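Hypothetical membrane spanning protein (Thermus thermophilus, PDB 2VPZ) probably serves as the quinone-binding membrane anchor of a polysulfide reductase complex, passing electrons between the quinone pool and its partner subunits. Local coordinates at residues Ala46-Leu51 with Ala165-Pro170; Phe152-Leu157 with Arg177-Ala182; Gly162-Ala165 with Trp171-Phe174; Leu218-Gln223 with Pro228-Leu233. One frame throughout, in Å; residues are numbered along the deposited sequence.

Contact 1. Residues Ala46-Leu51 with Ala165-Pro170; sequences ARRYTL and ALLKSP
Tyr49 and Ser169 meet through their hydroxyls, in a contact where a single hydrogen bond spans two backbones whose nearest CA atoms, those of Tyr49 and Leu167, are 10.6 Å apart. The CB of Tyr49 leaves its helix across the line to Ala165-Pro170, and it is the length of the ring that closes the gap. Along the ring the approach tightens step by step: Tyr49 CE1 is 3.7 Å from Ser169 OG, and CZ is 3.5 Å from the same atom. At the end OH lies 2.6 Å from Ser169 OG, a short hydrogen bond in which either oxygen may donate. Ser169 OG sits at the edge of the ring, in its plane, while Ser169 CB lies 3.4 Å from Tyr49 OH. The serine hydroxyl is placed by a chi1 of -62°, which sets OG anti to the carbonyl carbon. A phenylalanine in place of Tyr49 would probably leave Ser169 OG without this mate and the turn that carries it less firmly tied to helix 46-65.

Beside this bond, Arg48 and Leu167 lie alongside one another, pointing opposite ways, with Arg48 NH2 4.0 Å from Leu167 CB. The charged end of Arg48 is engaged within its own region, by a salt bridge to Glu45 and a hydrogen bond to Tyr52. The serine follows Lys168, the positive-phi C-prime residue of a Schellman motif that ends helix 148-166. This is a tyrosine tethering a helix C-terminus: the phenol grips Ser169, the C-double-prime residue, whose own N closes the Schellman motif on Ala164 O.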
# COMPACT_ATOMS: atom_id res chain seq x y z
N ALA C 46 2.41 50.98 -39.93
CA ALA C 46 1.39 50.05 -39.50
C ALA C 46 0.83 49.16 -40.62
O ALA C 46 0.35 48.06 -40.38
CB ALA C 46 0.22 50.82 -38.82
N ARG C 47 0.94 49.63 -41.85
CA ARG C 47 0.40 48.93 -43.01
C ARG C 47 1.13 47.69 -43.52
O ARG C 47 0.51 46.67 -43.87
CB ARG C 47 0.18 49.93 -44.15
CG ARG C 47 -1.11 50.73 -44.05
CD ARG C 47 -2.23 49.96 -44.75
NE ARG C 47 -1.91 49.66 -46.14
CZ ARG C 47 -2.79 49.23 -47.04
NH1 ARG C 47 -4.05 49.07 -46.67
NH2 ARG C 47 -2.43 48.98 -48.30
N ARG C 48 2.44 47.79 -43.58
CA ARG C 48 3.26 46.69 -44.04
C ARG C 48 3.52 45.71 -42.88
O ARG C 48 3.79 44.54 -43.11
CB ARG C 48 4.58 47.18 -44.64
CG ARG C 48 5.50 47.80 -43.62
CD ARG C 48 6.68 48.46 -44.29
NE ARG C 48 7.86 47.62 -44.35
CZ ARG C 48 8.98 47.88 -43.70
NH1 ARG C 48 9.05 48.98 -42.96
NH2 ARG C 48 10.02 47.06 -43.79
N TYR C 49 3.46 46.17 -41.63
CA TYR C 49 3.64 45.21 -40.54
C TYR C 49 2.39 44.30 -40.50
O TYR C 49 2.46 43.14 -40.11
CB TYR C 49 3.91 45.87 -39.17
CG TYR C 49 5.40 46.06 -38.93
CD1 TYR C 49 6.05 47.22 -39.37
CD2 TYR C 49 6.17 45.05 -38.35
CE1 TYR C 49 7.43 47.37 -39.23
CE2 TYR C 49 7.55 45.18 -38.21
CZ TYR C 49 8.18 46.34 -38.66
OH TYR C 49 9.54 46.49 -38.52
N THR C 50 1.26 44.83 -40.95
CA THR C 50 0.04 44.07 -41.00
C THR C 50 0.13 43.01 -42.14
O THR C 50 -0.31 41.85 -41.99
CB THR C 50 -1.20 45.01 -41.17
OG1 THR C 50 -1.15 46.03 -40.18
CG2 THR C 50 -2.51 44.22 -41.05
N LEU C 51 0.73 43.37 -43.27
CA LEU C 51 0.88 42.42 -44.38
C LEU C 51 1.67 41.16 -43.90
O LEU C 51 1.25 40.03 -44.15
CB LEU C 51 1.59 43.01 -45.63
CG LEU C 51 1.81 42.01 -46.79
CD1 LEU C 51 0.46 41.49 -47.37
CD2 LEU C 51 2.67 42.64 -47.91
N ALA C 165 14.04 44.84 -36.38
CA ALA C 165 15.36 45.51 -36.37
C ALA C 165 16.25 45.15 -37.58
O ALA C 165 17.14 45.91 -37.95
CB ALA C 165 16.11 45.23 -35.06
N LEU C 166 16.03 43.98 -38.18
CA LEU C 166 16.80 43.57 -39.37
C LEU C 166 16.22 44.38 -40.58
O LEU C 166 16.97 44.81 -41.47
CB LEU C 166 16.75 42.02 -39.57
CG LEU C 166 17.58 41.17 -38.56
CD1 LEU C 166 17.37 39.66 -38.80
CD2 LEU C 166 19.07 41.53 -38.67
N LEU C 167 14.91 44.61 -40.56
CA LEU C 167 14.17 45.40 -41.55
C LEU C 167 14.42 46.93 -41.29
O LEU C 167 13.78 47.81 -41.88
CB LEU C 167 12.65 45.06 -41.52
CG LEU C 167 12.26 43.56 -41.66
CD1 LEU C 167 10.74 43.40 -41.83
CD2 LEU C 167 13.00 42.92 -42.85
N LYS C 168 15.38 47.22 -40.40
CA LYS C 168 15.82 48.57 -40.03
C LYS C 168 14.81 49.56 -39.37
O LYS C 168 15.00 50.78 -39.45
CB LYS C 168 16.56 49.24 -41.21
CG LYS C 168 17.91 48.59 -41.65
CD LYS C 168 19.03 48.65 -40.58
CE LYS C 168 20.22 47.74 -40.96
NZ LYS C 168 20.99 47.24 -39.77
N SER C 169 13.74 49.06 -38.76
CA SER C 169 12.79 49.94 -38.05
C SER C 169 13.60 50.45 -36.82
O SER C 169 14.14 49.64 -36.05
CB SER C 169 11.50 49.18 -37.63
OG SER C 169 10.80 48.70 -38.75
N PRO C 170 13.71 51.81 -36.64
CA PRO C 170 14.42 52.49 -35.53
C PRO C 170 14.01 52.21 -34.04
O PRO C 170 14.87 52.17 -33.14
CB PRO C 170 14.36 53.99 -35.91
CG PRO C 170 13.77 54.05 -37.33
CD PRO C 170 12.93 52.79 -37.42

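Contact 2. Residues Phe152-Leu157 with Arg177-Ala182; sequences FPLTAL and RVLAGA
Leu154 and Leu179 bring their CA atoms to 6.6 Å where helix 148-166 meets helix 175-189, the short axes passing 9.1 Å apart at 145° between their directions, a splayed antiparallel pair. The interface is wholly apolar, and Leu179 stands in the middle of it, aimed at the other helix and parting its two methyls between two partners. Its CD2 meets Leu154 CD2 at 3.8 Å, the two side chains crossing at about a right angle. Its CD1 goes to Leu157 instead, lying 3.7 Å from Leu157 CB and 4.0 Å from Leu157 CD1. With CG of Leu179 anti to its carbonyl carbon (chi1 -65°), the isobutyl fork straddles the two leucines, which are one turn apart on the facing helix.

Leu154 starts out along the interface rather than into it, and its CD2 makes the closest approach; besides Leu179 this methyl reaches Ala182 CB at 4.0 Å. Ala182 forms part of the seat for Leu154, along with Ser183 and Leu186. Just before these residues Pro153 has no amide hydrogen to give to the preceding turn, and the helix is kinked there.

The far side of segment 152-157 is covered by other helices: Phe152 and Ala156 touch helix 117-136, and Thr155 packs on helix 227-245. Leu154 and Leu179 also pack on Ala182 and Val178, respectively, of the second subunit, so the pair of helices forms part of the dimer interface.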
# COMPACT_ATOMS: atom_id res chain seq x y z
N PHE C 152 7.51 31.23 -23.00
CA PHE C 152 7.04 31.30 -24.36
C PHE C 152 6.56 32.70 -24.84
O PHE C 152 6.91 33.09 -25.97
CB PHE C 152 6.15 30.08 -24.69
CG PHE C 152 6.95 28.81 -25.05
CD1 PHE C 152 7.73 28.17 -24.08
CD2 PHE C 152 6.98 28.31 -26.37
CE1 PHE C 152 8.54 27.06 -24.39
CE2 PHE C 152 7.79 27.19 -26.71
CZ PHE C 152 8.56 26.57 -25.72
N PRO C 153 5.79 33.47 -24.02
CA PRO C 153 5.37 34.82 -24.44
C PRO C 153 6.58 35.81 -24.65
O PRO C 153 6.64 36.55 -25.64
CB PRO C 153 4.45 35.28 -23.32
CG PRO C 153 3.76 34.01 -22.89
CD PRO C 153 4.86 32.93 -23.01
N LEU C 154 7.53 35.84 -23.72
CA LEU C 154 8.70 36.71 -23.81
C LEU C 154 9.62 36.37 -24.99
O LEU C 154 10.25 37.25 -25.59
CB LEU C 154 9.54 36.69 -22.50
CG LEU C 154 9.02 37.50 -21.29
CD1 LEU C 154 9.59 36.93 -19.97
CD2 LEU C 154 9.37 39.00 -21.44
N THR C 155 9.67 35.10 -25.35
CA THR C 155 10.53 34.66 -26.44
C THR C 155 9.95 34.94 -27.84
O THR C 155 10.70 35.16 -28.81
CB THR C 155 10.91 33.14 -26.21
OG1 THR C 155 12.31 33.02 -25.97
CG2 THR C 155 10.47 32.30 -27.38
N ALA C 156 8.62 34.97 -27.93
CA ALA C 156 7.91 35.28 -29.17
C ALA C 156 8.10 36.78 -29.50
O ALA C 156 8.08 37.19 -30.67
CB ALA C 156 6.38 34.94 -29.00
N LEU C 157 8.34 37.58 -28.45
CA LEU C 157 8.60 39.02 -28.57
C LEU C 157 10.05 39.26 -29.06
O LEU C 157 10.28 40.10 -29.93
CB LEU C 157 8.28 39.76 -27.25
CG LEU C 157 6.79 39.70 -26.83
CD1 LEU C 157 6.57 40.26 -25.41
CD2 LEU C 157 5.93 40.44 -27.88
N ARG C 177 16.44 44.67 -26.60
CA ARG C 177 17.46 44.43 -25.55
C ARG C 177 16.87 44.24 -24.12
O ARG C 177 17.42 43.47 -23.30
CB ARG C 177 18.53 45.53 -25.56
CG ARG C 177 19.32 45.69 -26.87
CD ARG C 177 20.50 46.67 -26.73
NE ARG C 177 21.63 46.32 -27.60
CZ ARG C 177 22.21 47.13 -28.47
NH1 ARG C 177 21.78 48.38 -28.61
NH2 ARG C 177 23.22 46.69 -29.22
N VAL C 178 15.78 44.94 -23.83
CA VAL C 178 15.06 44.85 -22.56
C VAL C 178 14.40 43.45 -22.48
O VAL C 178 14.64 42.68 -21.54
CB VAL C 178 13.93 45.97 -22.43
CG1 VAL C 178 13.14 45.81 -21.13
CG2 VAL C 178 14.55 47.39 -22.51
N LEU C 179 13.58 43.11 -23.48
CA LEU C 179 12.91 41.81 -23.56
C LEU C 179 13.84 40.59 -23.73
O LEU C 179 13.49 39.47 -23.33
CB LEU C 179 11.84 41.81 -24.68
CG LEU C 179 10.68 42.78 -24.43
CD1 LEU C 179 9.70 42.76 -25.60
CD2 LEU C 179 9.98 42.41 -23.10
N ALA C 180 15.02 40.80 -24.31
CA ALA C 180 16.00 39.71 -24.48
C ALA C 180 16.75 39.50 -23.14
O ALA C 180 17.20 38.39 -22.84
CB ALA C 180 16.98 40.02 -25.65
N GLY C 181 16.87 40.56 -22.34
CA GLY C 181 17.49 40.49 -21.02
C GLY C 181 16.57 39.74 -20.05
O GLY C 181 17.02 38.92 -19.23
N ALA C 182 15.27 40.00 -20.16
CA ALA C 182 14.23 39.33 -19.36
C ALA C 182 14.23 37.81 -19.69
O ALA C 182 14.41 36.98 -18.79
CB ALA C 182 12.83 39.96 -19.65

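Contact 3. Residues Gly162-Ala165 with Trp171-Phe174; sequences GLAA and WALF
Ala164 and Trp171 illustrate how a loop can fold back on the helix it has just left. The direct contacts are all apolar and converge on one methyl group: Ala164 CB lies 4.0 Å from Trp171 CH2 and 4.1 Å from Ala172 CB. The indole approaches obliquely with the far corner of its six-membered ring. Trp171 directs its CB away from the helix, but CG lies between the backbone N and the carbonyl carbon (chi1 53°), and this turn brings the end of the ring back to Ala164. A looser apolar fringe lies alongside, where Ala165 CB faces Leu173 CB at 4.8 Å, near enough for mutual shielding but not for close packing.

The polar end of Trp171 is served from elsewhere: NE1 is hydrogen-bonded to Glu45, which fixes the indole from the side of the 16-41/46-65 connection. Its ring also meets that of Tyr49, the planes inclined at about 60°.

Helix 16-41 closes over the group, with Leu34 touching both Ala164 and Trp171 and Leu38 touching the indole. The loop then runs on into helix 175-189, and Phe174 packs against Phe174 of the second subunit.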
# COMPACT_ATOMS: atom_id res chain seq x y z
N GLY C 162 13.36 41.27 -33.15
CA GLY C 162 14.62 40.93 -33.78
C GLY C 162 14.50 41.04 -35.30
O GLY C 162 15.43 41.48 -35.99
N LEU C 163 13.32 40.67 -35.83
CA LEU C 163 12.96 40.73 -37.26
C LEU C 163 12.78 42.22 -37.69
O LEU C 163 13.35 42.68 -38.70
CB LEU C 163 11.67 39.91 -37.54
CG LEU C 163 11.23 39.44 -38.94
CD1 LEU C 163 9.91 40.11 -39.35
CD2 LEU C 163 12.32 39.72 -39.99
N ALA C 164 12.00 42.96 -36.88
CA ALA C 164 11.74 44.40 -37.08
C ALA C 164 13.04 45.20 -37.19
O ALA C 164 13.14 46.12 -38.01
CB ALA C 164 10.87 44.96 -35.91
N ALA C 165 14.04 44.84 -36.38
CA ALA C 165 15.36 45.51 -36.37
C ALA C 165 16.25 45.15 -37.58
O ALA C 165 17.14 45.91 -37.95
CB ALA C 165 16.11 45.23 -35.06
N TRP C 171 12.70 52.07 -33.83
CA TRP C 171 12.01 51.75 -32.54
C TRP C 171 11.93 50.19 -32.43
O TRP C 171 11.15 49.60 -33.08
CB TRP C 171 10.56 52.23 -32.58
CG TRP C 171 9.84 51.69 -33.84
CD1 TRP C 171 9.64 52.36 -35.02
CD2 TRP C 171 9.33 50.33 -34.08
NE1 TRP C 171 9.06 51.52 -35.95
CE2 TRP C 171 8.87 50.28 -35.40
CE3 TRP C 171 9.24 49.15 -33.29
CZ2 TRP C 171 8.32 49.09 -35.97
CZ3 TRP C 171 8.71 47.98 -33.84
CH2 TRP C 171 8.26 47.96 -35.17
N ALA C 172 12.73 49.53 -31.62
CA ALA C 172 12.70 48.06 -31.53
C ALA C 172 14.08 47.57 -31.04
O ALA C 172 14.13 46.61 -30.25
CB ALA C 172 12.34 47.40 -32.93
N LEU C 173 15.17 48.20 -31.47
CA LEU C 173 16.52 47.78 -30.97
C LEU C 173 16.72 48.08 -29.48
O LEU C 173 17.68 47.55 -28.89
CB LEU C 173 17.76 48.34 -31.76
CG LEU C 173 19.11 47.96 -31.07
CD1 LEU C 173 19.49 46.48 -31.33
CD2 LEU C 173 20.25 48.89 -31.52
N PHE C 174 15.89 48.93 -28.88
CA PHE C 174 15.98 49.17 -27.42
C PHE C 174 14.98 48.15 -26.76
O PHE C 174 15.38 47.39 -25.86
CB PHE C 174 15.69 50.65 -27.03
CG PHE C 174 15.46 50.90 -25.54
CD1 PHE C 174 16.43 50.59 -24.57
CD2 PHE C 174 14.23 51.40 -25.11
CE1 PHE C 174 16.17 50.78 -23.19
CE2 PHE C 174 13.95 51.59 -23.75
CZ PHE C 174 14.92 51.28 -22.79

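Contact 4. Residues Leu218-Gln223 with Pro228-Leu233; sequences LGTFWQ and PWAGLL
Thr220 lays its hydroxyl against the backbone of Gly231, and next to it Ala230 presses its methyl on Gly219, so that each side offers a small side chain to a glycine on the other. The two pairs run side by side. CA atoms are close in both pairs, 5.5 Å from Thr220 to Gly231 and 5.7 Å from Gly219 to Ala230, a spacing in keeping with glycine at one position of each pair.

Thr220 sets out flank-on to the helix. What turns the oxygen to the helix is the first torsion: OG1 stands anti to the carbonyl carbon (chi1 -47°) and comes 3.3 Å from Gly231 CA. Ala230, by contrast, points toward the other segment, its CB 4.0 Å from Gly219 C and 4.2 Å from Gly219 CA. A methyl group built on either glycine would be tight: on Gly231 it would fall 3.2 Å from Thr220 OG1, and on Gly219 3.4 Å from Ala230 CB.

The threonine oxygen is also near Gly231 N, at 3.4 Å, but the angle is too poor for a hydrogen bond; it bonds instead to the carbonyl of Gly217, one turn back. Thr220 also touches Leu176 of helix 175-189. No hydrogen bond crosses between the segments, and cohesion rests on close van der Waals fit of glycine, alanine and threonine. Such chemistry implies a contact governed by size: the polar group is satisfied locally, and the two backbones can come together because little stands between them.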
# COMPACT_ATOMS: atom_id res chain seq x y z
N LEU C 218 23.62 36.63 -25.52
CA LEU C 218 24.36 37.73 -24.86
C LEU C 218 24.97 38.73 -25.88
O LEU C 218 25.34 39.85 -25.52
CB LEU C 218 25.48 37.18 -23.91
CG LEU C 218 25.13 36.45 -22.60
CD1 LEU C 218 26.39 36.18 -21.75
CD2 LEU C 218 24.12 37.27 -21.77
N GLY C 219 25.06 38.28 -27.13
CA GLY C 219 25.54 39.08 -28.24
C GLY C 219 24.49 40.08 -28.70
O GLY C 219 24.70 40.86 -29.65
N THR C 220 23.33 40.07 -28.05
CA THR C 220 22.28 41.05 -28.35
C THR C 220 22.65 42.44 -27.69
O THR C 220 22.09 43.47 -28.07
CB THR C 220 20.84 40.55 -27.85
OG1 THR C 220 20.60 39.20 -28.22
CG2 THR C 220 19.72 41.47 -28.42
N PHE C 221 23.62 42.46 -26.76
CA PHE C 221 24.10 43.68 -26.03
C PHE C 221 25.49 44.25 -26.42
O PHE C 221 25.96 45.21 -25.79
CB PHE C 221 24.08 43.39 -24.51
CG PHE C 221 22.85 42.72 -24.00
CD1 PHE C 221 22.90 41.43 -23.45
CD2 PHE C 221 21.63 43.37 -24.09
CE1 PHE C 221 21.73 40.80 -23.01
CE2 PHE C 221 20.45 42.76 -23.68
CZ PHE C 221 20.50 41.46 -23.13
N TRP C 222 26.08 43.65 -27.45
CA TRP C 222 27.42 43.93 -28.06
C TRP C 222 27.47 44.81 -29.34
O TRP C 222 27.23 46.03 -29.29
CB TRP C 222 28.14 42.61 -28.38
CG TRP C 222 29.50 42.80 -29.04
CD1 TRP C 222 30.26 43.94 -29.02
CD2 TRP C 222 30.27 41.83 -29.78
NE1 TRP C 222 31.44 43.74 -29.69
CE2 TRP C 222 31.47 42.45 -30.16
CE3 TRP C 222 30.05 40.48 -30.16
CZ2 TRP C 222 32.48 41.78 -30.91
CZ3 TRP C 222 31.06 39.80 -30.90
CH2 TRP C 222 32.26 40.47 -31.26
N GLN C 223 27.82 44.20 -30.48
CA GLN C 223 27.91 44.88 -31.80
C GLN C 223 26.48 45.04 -32.43
O GLN C 223 25.70 44.08 -32.47
CB GLN C 223 28.89 44.14 -32.80
CG GLN C 223 29.28 44.88 -34.15
CD GLN C 223 30.62 45.67 -34.13
OE1 GLN C 223 31.35 45.67 -33.14
NE2 GLN C 223 30.95 46.32 -35.26
N PRO C 228 20.56 41.55 -33.66
CA PRO C 228 19.31 40.85 -33.99
C PRO C 228 19.47 39.34 -34.36
O PRO C 228 18.56 38.52 -34.14
CB PRO C 228 18.73 41.61 -35.18
CG PRO C 228 19.18 43.00 -34.98
CD PRO C 228 20.63 42.83 -34.39
N TRP C 229 20.58 38.97 -34.99
CA TRP C 229 20.79 37.57 -35.36
C TRP C 229 20.92 36.73 -34.10
O TRP C 229 20.20 35.75 -33.92
CB TRP C 229 22.00 37.39 -36.30
CG TRP C 229 21.69 37.86 -37.70
CD1 TRP C 229 22.15 39.01 -38.31
CD2 TRP C 229 20.76 37.27 -38.63
NE1 TRP C 229 21.55 39.15 -39.55
CE2 TRP C 229 20.70 38.11 -39.77
CE3 TRP C 229 19.96 36.11 -38.61
CZ2 TRP C 229 19.88 37.81 -40.89
CZ3 TRP C 229 19.13 35.81 -39.73
CH2 TRP C 229 19.11 36.67 -40.85
N ALA C 230 21.83 37.15 -33.23
CA ALA C 230 22.07 36.48 -31.95
C ALA C 230 20.79 36.33 -31.09
O ALA C 230 20.56 35.26 -30.52
CB ALA C 230 23.19 37.24 -31.15
N GLY C 231 19.98 37.38 -31.02
CA GLY C 231 18.72 37.38 -30.29
C GLY C 231 17.67 36.46 -30.88
O GLY C 231 16.91 35.80 -30.15
N LEU C 232 17.61 36.40 -32.22
CA LEU C 232 16.70 35.53 -33.01
C LEU C 232 17.06 34.04 -32.81
O LEU C 232 16.19 33.21 -32.52
CB LEU C 232 16.73 35.84 -34.52
CG LEU C 232 15.80 36.88 -35.17
CD1 LEU C 232 16.52 37.67 -36.28
CD2 LEU C 232 14.51 36.21 -35.71
N LEU C 233 18.33 33.69 -32.99
CA LEU C 233 18.78 32.32 -32.84
C LEU C 233 18.71 31.84 -31.37
O LEU C 233 18.41 30.68 -31.12
CB LEU C 233 20.21 32.13 -33.44
CG LEU C 233 20.48 32.77 -34.83
CD1 LEU C 233 21.96 32.59 -35.24
CD2 LEU C 233 19.53 32.20 -35.90

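How the contacts relate
Three of the four contacts draw on helix 148-166: contact 2 on its early part, contacts 1 and 3 on its C-terminal end, where they share Ala165. Contact 4 joins contacts 1 and 3 through Pro228 on Ala165, and contact 1 through Leu232 on Leu166. Contact 3 is the buried one; the others are partly buried, although contact 2 has its centre nearest that of the chain, at about 11 Å against 17 to 19 Å. Chemistry follows place: leucines between membrane helices in contact 2, apolar loop-on-helix packing in contact 3, small residues at the close turn of contact 4, and polar tethering at the helix end in contact 1. Arg177 NE, bonded to Thr220 O, links contacts 2 and 4.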